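Local coordinates for beta-galactosidase (Bacteroides thetaiotaomicron, PDB 5MUI), which probably hydrolyses L-arabinofuranosidic linkages in side chains of the plant pectin rhamnogalacturonan-II, and binds an oligosaccharide carrying arabinofuranose and rhamnose, at residues C62-R67 with K334-K339; T209-K214 with V223-A228; E329-K334 with E355-A360. One frame throughout, in Å; residues are numbered along the deposited sequence.

Contact 1: C62-R67 with K334-K339. With FUB (beta-L-arabinofuranose), chain B; RAM (alpha-L-rhamnopyranose), chain C.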
# COMPACT_ATOMS: atom_id res chain seq x y z
N CYS A 62 3.39 -0.86 -5.47
CA CYS A 62 2.64 -1.45 -4.33
C CYS A 62 3.34 -2.63 -3.63
O CYS A 62 2.81 -3.72 -3.61
CB CYS A 62 1.23 -1.88 -4.78
SG CYS A 62 0.18 -0.56 -5.47
N PRO A 63 4.51 -2.42 -3.01
CA PRO A 63 5.18 -3.52 -2.31
C PRO A 63 4.50 -3.90 -0.98
O PRO A 63 4.01 -3.00 -0.25
CB PRO A 63 6.59 -2.97 -2.08
CG PRO A 63 6.38 -1.49 -1.94
CD PRO A 63 5.31 -1.18 -2.97
N THR A 64 4.47 -5.20 -0.67
CA THR A 64 4.13 -5.69 0.68
C THR A 64 5.19 -6.74 1.05
O THR A 64 5.34 -7.69 0.29
CB THR A 64 2.72 -6.35 0.78
OG1 THR A 64 1.67 -5.45 0.33
CG2 THR A 64 2.44 -6.81 2.24
N VAL A 65 5.95 -6.55 2.14
CA VAL A 65 7.07 -7.42 2.49
C VAL A 65 6.76 -8.22 3.76
O VAL A 65 6.28 -7.69 4.76
CB VAL A 65 8.40 -6.64 2.66
CG1 VAL A 65 9.54 -7.58 3.01
CG2 VAL A 65 8.75 -5.87 1.39
N PHE A 66 7.04 -9.52 3.72
CA PHE A 66 6.82 -10.40 4.85
C PHE A 66 7.87 -11.53 4.83
O PHE A 66 8.67 -11.62 3.92
CB PHE A 66 5.36 -10.95 4.85
CG PHE A 66 4.92 -11.60 3.56
CD1 PHE A 66 4.47 -10.82 2.48
CD2 PHE A 66 4.85 -12.99 3.44
CE1 PHE A 66 4.03 -11.43 1.29
CE2 PHE A 66 4.43 -13.59 2.25
CZ PHE A 66 4.01 -12.81 1.19
N ARG A 67 7.92 -12.34 5.88
CA ARG A 67 8.83 -13.49 5.86
C ARG A 67 8.20 -14.78 6.29
O ARG A 67 7.24 -14.80 7.06
CB ARG A 67 10.08 -13.25 6.70
CG ARG A 67 9.83 -12.79 8.11
CD ARG A 67 11.14 -12.82 8.89
NE ARG A 67 11.53 -14.18 9.21
CZ ARG A 67 11.09 -14.92 10.23
NH1 ARG A 67 10.21 -14.44 11.13
NH2 ARG A 67 11.55 -16.17 10.36
N LYS A 334 4.50 5.81 -1.57
CA LYS A 334 3.93 4.53 -1.15
C LYS A 334 4.95 3.78 -0.26
O LYS A 334 6.15 3.90 -0.49
CB LYS A 334 3.40 3.72 -2.34
CG LYS A 334 2.45 4.56 -3.20
CD LYS A 334 1.90 3.76 -4.34
CE LYS A 334 1.06 4.63 -5.26
NZ LYS A 334 0.43 3.81 -6.33
N SER A 335 4.49 3.12 0.80
CA SER A 335 5.41 2.65 1.86
C SER A 335 5.17 1.20 2.29
O SER A 335 4.02 0.75 2.45
CB SER A 335 5.27 3.49 3.14
OG SER A 335 5.65 4.85 3.02
N TYR A 336 6.27 0.49 2.49
CA TYR A 336 6.25 -0.67 3.38
C TYR A 336 7.58 -0.61 4.15
O TYR A 336 8.62 -0.46 3.52
CB TYR A 336 6.10 -2.00 2.64
CG TYR A 336 5.38 -3.00 3.48
CD1 TYR A 336 6.03 -3.71 4.46
CD2 TYR A 336 3.99 -3.13 3.38
CE1 TYR A 336 5.34 -4.59 5.29
CE2 TYR A 336 3.29 -4.00 4.21
CZ TYR A 336 3.97 -4.73 5.15
OH TYR A 336 3.28 -5.61 5.95
N VAL A 337 7.53 -0.73 5.47
CA VAL A 337 8.71 -0.51 6.33
C VAL A 337 9.03 -1.75 7.21
O VAL A 337 8.14 -2.26 7.92
CB VAL A 337 8.55 0.76 7.19
CG1 VAL A 337 9.85 1.11 7.90
CG2 VAL A 337 8.12 1.94 6.33
N ILE A 338 10.26 -2.24 7.14
CA ILE A 338 10.74 -3.41 7.88
C ILE A 338 11.92 -2.94 8.77
O ILE A 338 12.86 -2.32 8.24
CB ILE A 338 11.28 -4.51 6.93
CG1 ILE A 338 10.20 -5.04 5.95
CG2 ILE A 338 11.93 -5.66 7.70
CD1 ILE A 338 9.00 -5.69 6.61
N LYS A 339 11.84 -3.16 10.09
CA LYS A 339 13.02 -3.05 10.96
C LYS A 339 13.53 -4.46 11.26
O LYS A 339 12.78 -5.29 11.78
CB LYS A 339 12.79 -2.29 12.27
CG LYS A 339 14.14 -2.05 12.95
CD LYS A 339 14.10 -1.27 14.23
CE LYS A 339 15.50 -1.20 14.82
NZ LYS A 339 15.44 -0.42 16.07
O5 FUB B . -1.18 2.50 -4.55
C5 FUB B . -2.37 2.13 -5.28
C4 FUB B . -3.39 3.26 -5.51
O4 FUB B . -3.24 3.87 -6.81
C3 FUB B . -3.40 4.41 -4.53
O3 FUB B . -4.11 4.08 -3.32
C2 FUB B . -4.08 5.51 -5.36
O2 FUB B . -3.79 6.84 -4.90
C1 FUB B . -3.64 5.25 -6.80
C1 RAM C . -2.81 7.88 -8.77
C2 RAM C . -2.27 6.45 -8.55
C3 RAM C . -0.80 6.39 -8.94
C4 RAM C . 0.01 7.41 -8.12
C5 RAM C . -0.61 8.82 -8.25
C6 RAM C . 0.02 9.82 -7.28
O2 RAM C . -2.54 6.08 -7.26
O3 RAM C . -0.35 5.03 -8.72
O4 RAM C . 1.41 7.39 -8.53
O5 RAM C . -2.02 8.81 -8.00
O HOH W 1 3.08 -0.46 -0.39
O HOH W 2 4.77 -7.56 7.20
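The Tyr336 ring lies flat under the backbone of Thr64 and Val65. The amide N of Val65 sits 3.6 Å above the ring plane, over its centre, and Thr64 CA makes a CH-pi contact with the same ring 4.1 Å from its centroid. Thr64 CG2 reaches CE2 of Tyr336 at 3.5 Å; Val65 carries CG1 anti to its backbone N (chi1 -180°), where it meets Ile338 CG1 at 3.9 Å. One water joins Tyr336 OH to Val65 O, 2.9 Å from the carbonyl. Strands 59-68 and 331-340 run nearly parallel here, 13° between the two segments, and no direct hydrogen bond links 62-67 to 334-339; they are the innermost strands of neighbouring blades in a five-bladed beta-propeller. Replacing Tyr336 with an alanine would probably leave a gap beneath the Thr64-Val65 peptide and deprive the bridging water of its hydroxyl partner. At the pocket end, the outstretched Lys334 side chain donates hydrogen bonds from NZ to O5 of the arabinofuranose (2.7 Å) and O3 of the rhamnose (2.8 Å), while Cys62 SG lies 3.5 Å from the same O5. Asp61 forms a salt bridge with Lys334 NZ, and His275 packs against the Tyr336 ring.

Contact 2: T209-K214 with V223-A228; sequences TVYWDK and VMFYNA. With FUB (beta-L-arabinofuranose), chain B.
Thr209-Phe225 and Tyr211-Val223 are hydrogen-bonded antiparallel pairs flanking the non-hydrogen-bonded pair Val210-Met224, with 153° between the strand directions. Each hydrogen-bonded pair is closed by two N-H...O bonds, among them Thr209 N to Phe225 O and Tyr211 N to Val223 O, both at 2.9 Å. Met224 CA adds a CA-H...O contact to Thr209 O at 3.3 Å. On the face carrying Val210 and Met224, the methionine bends at chi3 (-70°) and lays CE against Val210 CG2, 4.0 Å away. The hairpin supplies the two inner strands of one propeller blade, 204-212 lining the central channel and 222-231 next to it. On the other face, Tyr211 receives Val223 O at its ring edge, the oxygen 3.6 Å from CD2, and touches Phe225 with CE2 4.2 Å from CD1. The Tyr211 hydroxyl is bonded to the backbone N of Ile276 on the inner strand of the following blade. Asp213 rests CB on Val223 CG2 at 4.1 Å and turns its carboxylate to Thr217. Farther along 223-228, Asn227 ND2 donates to O3 of the arabinofuranose at 3.0 Å, in a bond of 163°.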
# COMPACT_ATOMS: atom_id res chain seq x y z
N THR A 209 -5.88 -2.57 3.59
CA THR A 209 -5.15 -3.57 4.38
C THR A 209 -6.01 -3.97 5.57
O THR A 209 -6.57 -3.11 6.23
CB THR A 209 -3.78 -3.08 4.94
OG1 THR A 209 -2.93 -2.67 3.88
CG2 THR A 209 -3.05 -4.21 5.63
N VAL A 210 -6.07 -5.26 5.85
CA VAL A 210 -6.81 -5.78 7.03
C VAL A 210 -5.85 -6.25 8.15
O VAL A 210 -4.93 -7.02 7.89
CB VAL A 210 -7.75 -6.93 6.67
CG1 VAL A 210 -8.46 -7.46 7.92
CG2 VAL A 210 -8.76 -6.53 5.59
N TYR A 211 -6.11 -5.77 9.37
CA TYR A 211 -5.34 -6.09 10.57
C TYR A 211 -6.20 -6.91 11.54
O TYR A 211 -7.40 -6.73 11.59
CB TYR A 211 -4.90 -4.78 11.24
CG TYR A 211 -4.03 -3.93 10.35
CD1 TYR A 211 -2.68 -4.23 10.16
CD2 TYR A 211 -4.57 -2.85 9.64
CE1 TYR A 211 -1.89 -3.46 9.32
CE2 TYR A 211 -3.79 -2.07 8.79
CZ TYR A 211 -2.44 -2.36 8.65
OH TYR A 211 -1.67 -1.57 7.79
N TRP A 212 -5.55 -7.81 12.28
CA TRP A 212 -6.19 -8.59 13.35
C TRP A 212 -5.89 -7.87 14.65
O TRP A 212 -4.74 -7.90 15.13
CB TRP A 212 -5.62 -10.01 13.40
CG TRP A 212 -6.55 -11.04 13.99
CD1 TRP A 212 -7.68 -10.82 14.73
CD2 TRP A 212 -6.40 -12.46 13.91
NE1 TRP A 212 -8.25 -12.03 15.10
CE2 TRP A 212 -7.47 -13.05 14.61
CE3 TRP A 212 -5.45 -13.30 13.31
CZ2 TRP A 212 -7.62 -14.43 14.72
CZ3 TRP A 212 -5.61 -14.65 13.42
CH2 TRP A 212 -6.68 -15.21 14.11
N ASP A 213 -6.90 -7.20 15.20
CA ASP A 213 -6.81 -6.47 16.48
C ASP A 213 -7.34 -7.39 17.57
O ASP A 213 -8.55 -7.52 17.75
CB ASP A 213 -7.63 -5.18 16.40
CG ASP A 213 -7.60 -4.37 17.69
OD1 ASP A 213 -6.82 -4.72 18.62
OD2 ASP A 213 -8.39 -3.39 17.76
N LYS A 214 -6.42 -8.07 18.26
CA LYS A 214 -6.75 -8.96 19.37
C LYS A 214 -7.52 -8.23 20.49
O LYS A 214 -8.40 -8.81 21.10
CB LYS A 214 -5.48 -9.59 19.96
N VAL A 223 -9.96 -5.22 11.39
CA VAL A 223 -10.01 -3.81 11.13
C VAL A 223 -9.31 -3.48 9.80
O VAL A 223 -8.10 -3.69 9.67
CB VAL A 223 -9.31 -3.01 12.26
CG1 VAL A 223 -9.31 -1.52 11.94
CG2 VAL A 223 -9.99 -3.32 13.62
N MET A 224 -10.07 -2.94 8.84
CA MET A 224 -9.54 -2.52 7.53
C MET A 224 -9.31 -1.00 7.48
O MET A 224 -10.23 -0.24 7.79
CB MET A 224 -10.50 -2.93 6.40
CG MET A 224 -10.04 -2.60 4.97
SD MET A 224 -11.42 -2.75 3.76
CE MET A 224 -11.64 -4.53 3.77
N PHE A 225 -8.10 -0.59 7.08
CA PHE A 225 -7.80 0.76 6.66
C PHE A 225 -7.75 0.79 5.15
O PHE A 225 -7.07 -0.07 4.52
CB PHE A 225 -6.45 1.25 7.23
CG PHE A 225 -6.55 1.76 8.63
CD1 PHE A 225 -6.68 0.88 9.71
CD2 PHE A 225 -6.61 3.13 8.88
CE1 PHE A 225 -6.80 1.36 11.01
CE2 PHE A 225 -6.70 3.63 10.18
CZ PHE A 225 -6.81 2.74 11.24
N TYR A 226 -8.49 1.72 4.54
CA TYR A 226 -8.50 1.82 3.05
C TYR A 226 -8.66 3.24 2.60
O TYR A 226 -9.20 4.07 3.34
CB TYR A 226 -9.58 0.93 2.39
CG TYR A 226 -11.05 1.26 2.63
CD1 TYR A 226 -11.64 1.10 3.90
CD2 TYR A 226 -11.89 1.66 1.57
CE1 TYR A 226 -13.01 1.33 4.10
CE2 TYR A 226 -13.25 1.89 1.75
CZ TYR A 226 -13.82 1.73 3.02
OH TYR A 226 -15.19 1.97 3.20
N ASN A 227 -8.13 3.56 1.41
CA ASN A 227 -8.35 4.92 0.87
C ASN A 227 -9.28 4.85 -0.33
O ASN A 227 -9.40 3.80 -0.94
CB ASN A 227 -7.02 5.69 0.61
CG ASN A 227 -6.11 5.01 -0.41
OD1 ASN A 227 -5.56 3.93 -0.15
ND2 ASN A 227 -5.86 5.68 -1.54
N ALA A 228 -9.94 5.97 -0.61
CA ALA A 228 -10.96 6.05 -1.64
C ALA A 228 -11.14 7.49 -2.07
O ALA A 228 -10.66 8.40 -1.39
CB ALA A 228 -12.28 5.52 -1.09
O5 FUB B . -1.18 2.50 -4.55
C5 FUB B . -2.37 2.13 -5.28
C4 FUB B . -3.39 3.26 -5.51
O4 FUB B . -3.24 3.87 -6.81
C3 FUB B . -3.40 4.41 -4.53
O3 FUB B . -4.11 4.08 -3.32
C2 FUB B . -4.08 5.51 -5.36
O2 FUB B . -3.79 6.84 -4.90
C1 FUB B . -3.64 5.25 -6.80

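Contact 3: E329-K334 with E355-A360; sequences ELFAHK and EQRGIA. With RAM (alpha-L-rhamnopyranose), chain C; FUB (beta-L-arabinofuranose), chain B.
His333 and Arg357 meet at an imidazole edge, CE1 lying 3.7 Å from NH1, with the ring and guanidinium planes 57° apart. One face of the imidazole is covered by Phe331 CB, over its centre, and the opposite face by Lys334 CE, nearer the rim. The Phe331 ring has Leu330 CG on one face and C6 of the rhamnose over the other, while Arg357 NH2 comes to its edge, 4.0 Å from CE2. Three bonds converge on O4 of the rhamnose. His333 NE2 lies 2.6 Å from it in an almost linear bond (178°), and the oxygen sits in the guanidinium plane of Arg357, held in a fork by NH1 and NH2, each at 3.0 Å. The arginine runs straight to CD and then bends at chi3 (-71°), which swings the guanidinium toward the sugar. A bond from His333 ND1 to Cys349 O fixes the turn of the imidazole. Lys334 NZ and Arg357 NH1 are 4.0 Å apart, and both form salt bridges with Asp61 OD2, whose carboxylate probably offsets their like charges. Strands 331-340 and 357-363, which supply these groups, do not pair with each other: strand 343-351 lies between them in this propeller blade, accommodating a classic bulge where Leu330 and Phe331 both face Val351, while the N-terminal strand 45-51 closes the outer edge beyond 357-363.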
# COMPACT_ATOMS: atom_id res chain seq x y z
N GLU A 329 12.71 11.06 -9.45
CA GLU A 329 12.70 12.50 -9.60
C GLU A 329 11.32 13.13 -9.69
O GLU A 329 11.19 14.31 -9.40
CB GLU A 329 13.55 12.91 -10.83
CG GLU A 329 12.96 12.50 -12.17
CD GLU A 329 13.91 12.67 -13.34
OE1 GLU A 329 14.90 13.43 -13.21
OE2 GLU A 329 13.64 12.05 -14.39
N LEU A 330 10.30 12.36 -10.07
CA LEU A 330 8.93 12.85 -10.13
C LEU A 330 8.13 12.49 -8.86
O LEU A 330 7.57 13.39 -8.19
CB LEU A 330 8.22 12.35 -11.41
CG LEU A 330 6.74 12.75 -11.57
CD1 LEU A 330 6.56 14.26 -11.61
CD2 LEU A 330 6.11 12.05 -12.77
N PHE A 331 8.04 11.19 -8.54
CA PHE A 331 7.31 10.73 -7.37
C PHE A 331 8.20 9.78 -6.59
O PHE A 331 8.83 8.91 -7.18
CB PHE A 331 6.03 9.91 -7.70
CG PHE A 331 4.98 10.60 -8.53
CD1 PHE A 331 4.66 11.93 -8.38
CD2 PHE A 331 4.20 9.83 -9.40
CE1 PHE A 331 3.63 12.49 -9.14
CE2 PHE A 331 3.19 10.39 -10.17
CZ PHE A 331 2.91 11.73 -10.04
N ALA A 332 8.19 9.91 -5.26
CA ALA A 332 8.84 8.97 -4.35
C ALA A 332 7.85 8.69 -3.23
O ALA A 332 7.72 9.49 -2.28
CB ALA A 332 10.15 9.54 -3.82
N HIS A 333 7.12 7.59 -3.37
CA HIS A 333 5.84 7.43 -2.73
C HIS A 333 5.36 6.00 -2.57
O HIS A 333 5.73 5.13 -3.35
CB HIS A 333 4.78 8.31 -3.43
CG HIS A 333 4.32 7.82 -4.77
ND1 HIS A 333 5.06 6.97 -5.57
CD2 HIS A 333 3.16 8.06 -5.45
CE1 HIS A 333 4.38 6.71 -6.68
NE2 HIS A 333 3.22 7.37 -6.64
N LYS A 334 4.50 5.81 -1.57
CA LYS A 334 3.93 4.53 -1.15
C LYS A 334 4.95 3.78 -0.26
O LYS A 334 6.15 3.90 -0.49
CB LYS A 334 3.40 3.72 -2.34
CG LYS A 334 2.45 4.56 -3.20
CD LYS A 334 1.90 3.76 -4.34
CE LYS A 334 1.06 4.63 -5.26
NZ LYS A 334 0.43 3.81 -6.33
N GLU A 355 8.19 8.82 -16.64
CA GLU A 355 7.09 8.01 -16.10
C GLU A 355 7.39 6.52 -16.03
O GLU A 355 6.46 5.71 -15.87
CB GLU A 355 5.74 8.36 -16.76
CG GLU A 355 5.38 9.84 -16.61
CD GLU A 355 3.88 10.07 -16.72
OE1 GLU A 355 3.27 10.56 -15.74
OE2 GLU A 355 3.30 9.74 -17.78
N GLN A 356 8.68 6.16 -16.01
CA GLN A 356 9.11 4.79 -15.70
C GLN A 356 8.84 4.58 -14.21
O GLN A 356 9.01 5.51 -13.41
CB GLN A 356 10.58 4.53 -16.04
CG GLN A 356 10.95 4.81 -17.51
CD GLN A 356 12.44 4.70 -17.78
OE1 GLN A 356 13.25 5.35 -17.14
NE2 GLN A 356 12.80 3.88 -18.74
N ARG A 357 8.38 3.39 -13.85
CA ARG A 357 7.85 3.10 -12.49
C ARG A 357 8.31 1.74 -11.97
O ARG A 357 8.10 0.72 -12.64
CB ARG A 357 6.32 3.14 -12.53
CG ARG A 357 5.62 2.97 -11.17
CD ARG A 357 4.09 3.11 -11.29
NE ARG A 357 3.61 4.47 -11.55
CZ ARG A 357 2.99 5.27 -10.68
NH1 ARG A 357 2.74 4.89 -9.43
NH2 ARG A 357 2.60 6.49 -11.08
N GLY A 358 8.89 1.74 -10.78
CA GLY A 358 9.41 0.53 -10.10
C GLY A 358 9.46 0.67 -8.59
O GLY A 358 8.97 1.68 -8.07
N ILE A 359 10.03 -0.34 -7.90
CA ILE A 359 10.14 -0.36 -6.43
C ILE A 359 11.59 -0.16 -6.01
O ILE A 359 12.48 -0.84 -6.55
CB ILE A 359 9.56 -1.65 -5.82
CG1 ILE A 359 8.04 -1.68 -6.11
CG2 ILE A 359 9.85 -1.74 -4.30
CD1 ILE A 359 7.29 -2.99 -5.93
N ALA A 360 11.81 0.76 -5.07
CA ALA A 360 13.15 1.11 -4.56
C ALA A 360 13.19 1.01 -3.03
O ALA A 360 12.17 0.79 -2.39
CB ALA A 360 13.53 2.52 -5.03
C1 RAM C . -2.81 7.88 -8.77
C2 RAM C . -2.27 6.45 -8.55
C3 RAM C . -0.80 6.39 -8.94
C4 RAM C . 0.01 7.41 -8.12
C5 RAM C . -0.61 8.82 -8.25
C6 RAM C . 0.02 9.82 -7.28
O2 RAM C . -2.54 6.08 -7.26
O3 RAM C . -0.35 5.03 -8.72
O4 RAM C . 1.41 7.39 -8.53
O5 RAM C . -2.02 8.81 -8.00
O5 FUB B . -1.18 2.50 -4.55
C5 FUB B . -2.37 2.13 -5.28
C4 FUB B . -3.39 3.26 -5.51
O4 FUB B . -3.24 3.87 -6.81
C3 FUB B . -3.40 4.41 -4.53
O3 FUB B . -4.11 4.08 -3.32
C2 FUB B . -4.08 5.51 -5.36
O2 FUB B . -3.79 6.84 -4.90
C1 FUB B . -3.64 5.25 -6.80

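In the fold
Contacts 1 and 3 share Lys334 and touch directly, Pro63 CB lying 3.9 Å from Ile359 CD1, although their centres are 15 Å apart. Contact 1 joins the first and last blades of the propeller, and contact 3 lies within the last, so that together they line one side of the glycan pocket and both reach the rhamnose and the arabinofuranose. Contact 2, in another blade, has its centre 25 Å from that of contact 3, on the opposite side of the chain's centre, and about 6 Å separates its nearest atoms from contact 1. The arabinofuranose spans this divide, held by Asn227 from one side and Lys334 from the other, with Asp273 and Gln240 as further hydrogen-bond partners.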